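Local coordinates for Lactamase_B domain-containing protein (Bacillus lehensis G1, PDB 7EV5) that binds two zinc ions and is a dual-activity enzyme, probably a hydrolase, that resembles both B3 metallo-beta-lactamases and glyoxalase II, at residues Y138-Q141 with K142-V145. Residues are numbered along the deposited sequence; the frame is centred on the assembly and turned at random.
Sequences YYYQ and KEAV
The aromatic ring of Y140 carries K142 CB over one face, in a CH-pi contact 4.2 Å from the ring centroid, while CG1 of V145 meets its edge, 3.9 Å from Y140 CD2. A third neighbour, E143, runs alongside in the same direction as the tyrosine and brings its CG to 3.6 Å from Y140 CE2, obliquely to the ring. With CG anti to the backbone N (chi1 -174°), the Y140 ring swings to the carbonyl side and lies beside the extended aliphatic chain of K142, both pointing the same way; CD of that lysine reaches 3.4 Å from Y140 OH. Beyond CD the lysine bends at its last torsion, and its NZ forms a long salt bridge with OE2 of E143. The ring of Y139 has CA of Q141 over one face, offset toward the rim, and F126 and P182 also pack against this tyrosine.

Two backbone bonds clamp Y140 to V145: the amide N of Y140 donates to V145 O at 2.9 Å, and V145 N returns a longer bond to Y140 O. At the tip, A144 N donates to Q141 O at 3.0 Å, in a bent bond approaching from above the carbonyl plane, which closes the type I turn from Q141 to A144. A144 has left-handed backbone angles (56/55) and, together with V145, stands opposite Y140. V145 also packs on I186 and A188 of the neighbouring strand 186-189. Residues 138-145 thus form a tight beta hairpin, a type I turn followed by a G1 bulge, linking the antiparallel strands 136-140 and 145-149 in one sheet of the metallo-beta-lactamase fold.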
loop_
_atom_site.group_PDB
_atom_site.type_symbol
_atom_site.label_atom_id
_atom_site.label_comp_id
_atom_site.label_asym_id
_atom_site.label_seq_id
_atom_site.Cartn_x
_atom_site.Cartn_y
_atom_site.Cartn_z
ATOM N N TYR A 138 4.105 -3.230 -4.949
ATOM C CA TYR A 138 5.520 -3.463 -4.682
ATOM C C TYR A 138 5.732 -4.961 -4.495
ATOM O O TYR A 138 5.242 -5.545 -3.522
ATOM C CB TYR A 138 5.945 -2.731 -3.415
ATOM C CG TYR A 138 5.692 -1.229 -3.396
ATOM C CD1 TYR A 138 6.632 -0.346 -3.904
ATOM C CD2 TYR A 138 4.525 -0.700 -2.849
ATOM C CE1 TYR A 138 6.432 1.017 -3.873
ATOM C CE2 TYR A 138 4.317 0.672 -2.796
ATOM C CZ TYR A 138 5.280 1.521 -3.318
ATOM O OH TYR A 138 5.100 2.880 -3.286
ATOM N N TYR A 139 6.456 -5.584 -5.418
ATOM C CA TYR A 139 6.717 -7.019 -5.369
ATOM C C TYR A 139 8.088 -7.261 -4.750
ATOM O O TYR A 139 9.103 -6.773 -5.256
ATOM C CB TYR A 139 6.650 -7.603 -6.777
ATOM C CG TYR A 139 7.027 -9.062 -6.892
ATOM C CD1 TYR A 139 6.397 -10.027 -6.126
ATOM C CD2 TYR A 139 7.985 -9.475 -7.807
ATOM C CE1 TYR A 139 6.737 -11.374 -6.239
ATOM C CE2 TYR A 139 8.326 -10.809 -7.932
ATOM C CZ TYR A 139 7.697 -11.753 -7.147
ATOM O OH TYR A 139 8.038 -13.080 -7.279
ATOM N N TYR A 140 8.110 -8.006 -3.644
ATOM C CA TYR A 140 9.337 -8.375 -2.940
ATOM C C TYR A 140 9.620 -9.839 -3.257
ATOM O O TYR A 140 9.035 -10.740 -2.649
ATOM C CB TYR A 140 9.112 -8.182 -1.447
ATOM C CG TYR A 140 10.317 -8.393 -0.569
ATOM C CD1 TYR A 140 11.481 -7.657 -0.758
ATOM C CD2 TYR A 140 10.283 -9.320 0.476
ATOM C CE1 TYR A 140 12.579 -7.833 0.074
ATOM C CE2 TYR A 140 11.382 -9.507 1.307
ATOM C CZ TYR A 140 12.522 -8.757 1.094
ATOM O OH TYR A 140 13.623 -8.924 1.909
ATOM N N GLN A 141 10.530 -10.082 -4.203
ATOM C CA GLN A 141 10.743 -11.450 -4.672
ATOM C C GLN A 141 11.347 -12.336 -3.583
ATOM O O GLN A 141 10.992 -13.519 -3.476
ATOM C CB GLN A 141 11.605 -11.449 -5.941
ATOM C CG GLN A 141 11.806 -12.835 -6.534
ATOM C CD GLN A 141 12.040 -12.810 -8.030
ATOM O OE1 GLN A 141 12.227 -11.749 -8.627
ATOM N NE2 GLN A 141 12.034 -13.989 -8.648
ATOM N N LYS A 142 12.216 -11.771 -2.734
ATOM C CA LYS A 142 12.981 -12.584 -1.783
ATOM C C LYS A 142 12.078 -13.424 -0.885
ATOM O O LYS A 142 12.372 -14.595 -0.619
ATOM C CB LYS A 142 13.906 -11.697 -0.949
ATOM C CG LYS A 142 14.789 -12.454 0.037
ATOM C CD LYS A 142 15.636 -11.487 0.854
ATOM C CE LYS A 142 16.860 -12.169 1.452
ATOM N NZ LYS A 142 16.499 -13.187 2.471
ATOM N N GLU A 143 10.984 -12.848 -0.393
ATOM C CA GLU A 143 10.027 -13.594 0.413
ATOM C C GLU A 143 8.699 -13.794 -0.297
ATOM O O GLU A 143 7.720 -14.182 0.344
ATOM C CB GLU A 143 9.828 -12.959 1.792
ATOM C CG GLU A 143 11.103 -12.857 2.636
ATOM C CD GLU A 143 11.671 -14.208 3.046
ATOM O OE1 GLU A 143 10.902 -15.185 3.114
ATOM O OE2 GLU A 143 12.890 -14.285 3.307
ATOM N N ALA A 144 8.648 -13.539 -1.604
ATOM C CA ALA A 144 7.491 -13.868 -2.434
ATOM C C ALA A 144 6.201 -13.246 -1.897
ATOM O O ALA A 144 5.201 -13.927 -1.662
ATOM C CB ALA A 144 7.353 -15.383 -2.616
ATOM N N VAL A 145 6.230 -11.930 -1.709
ATOM C CA VAL A 145 5.084 -11.194 -1.199
ATOM C C VAL A 145 4.896 -9.935 -2.034
ATOM O O VAL A 145 5.872 -9.278 -2.414
ATOM C CB VAL A 145 5.217 -10.875 0.311
ATOM C CG1 VAL A 145 6.534 -10.203 0.619
ATOM C CG2 VAL A 145 4.052 -10.024 0.800
#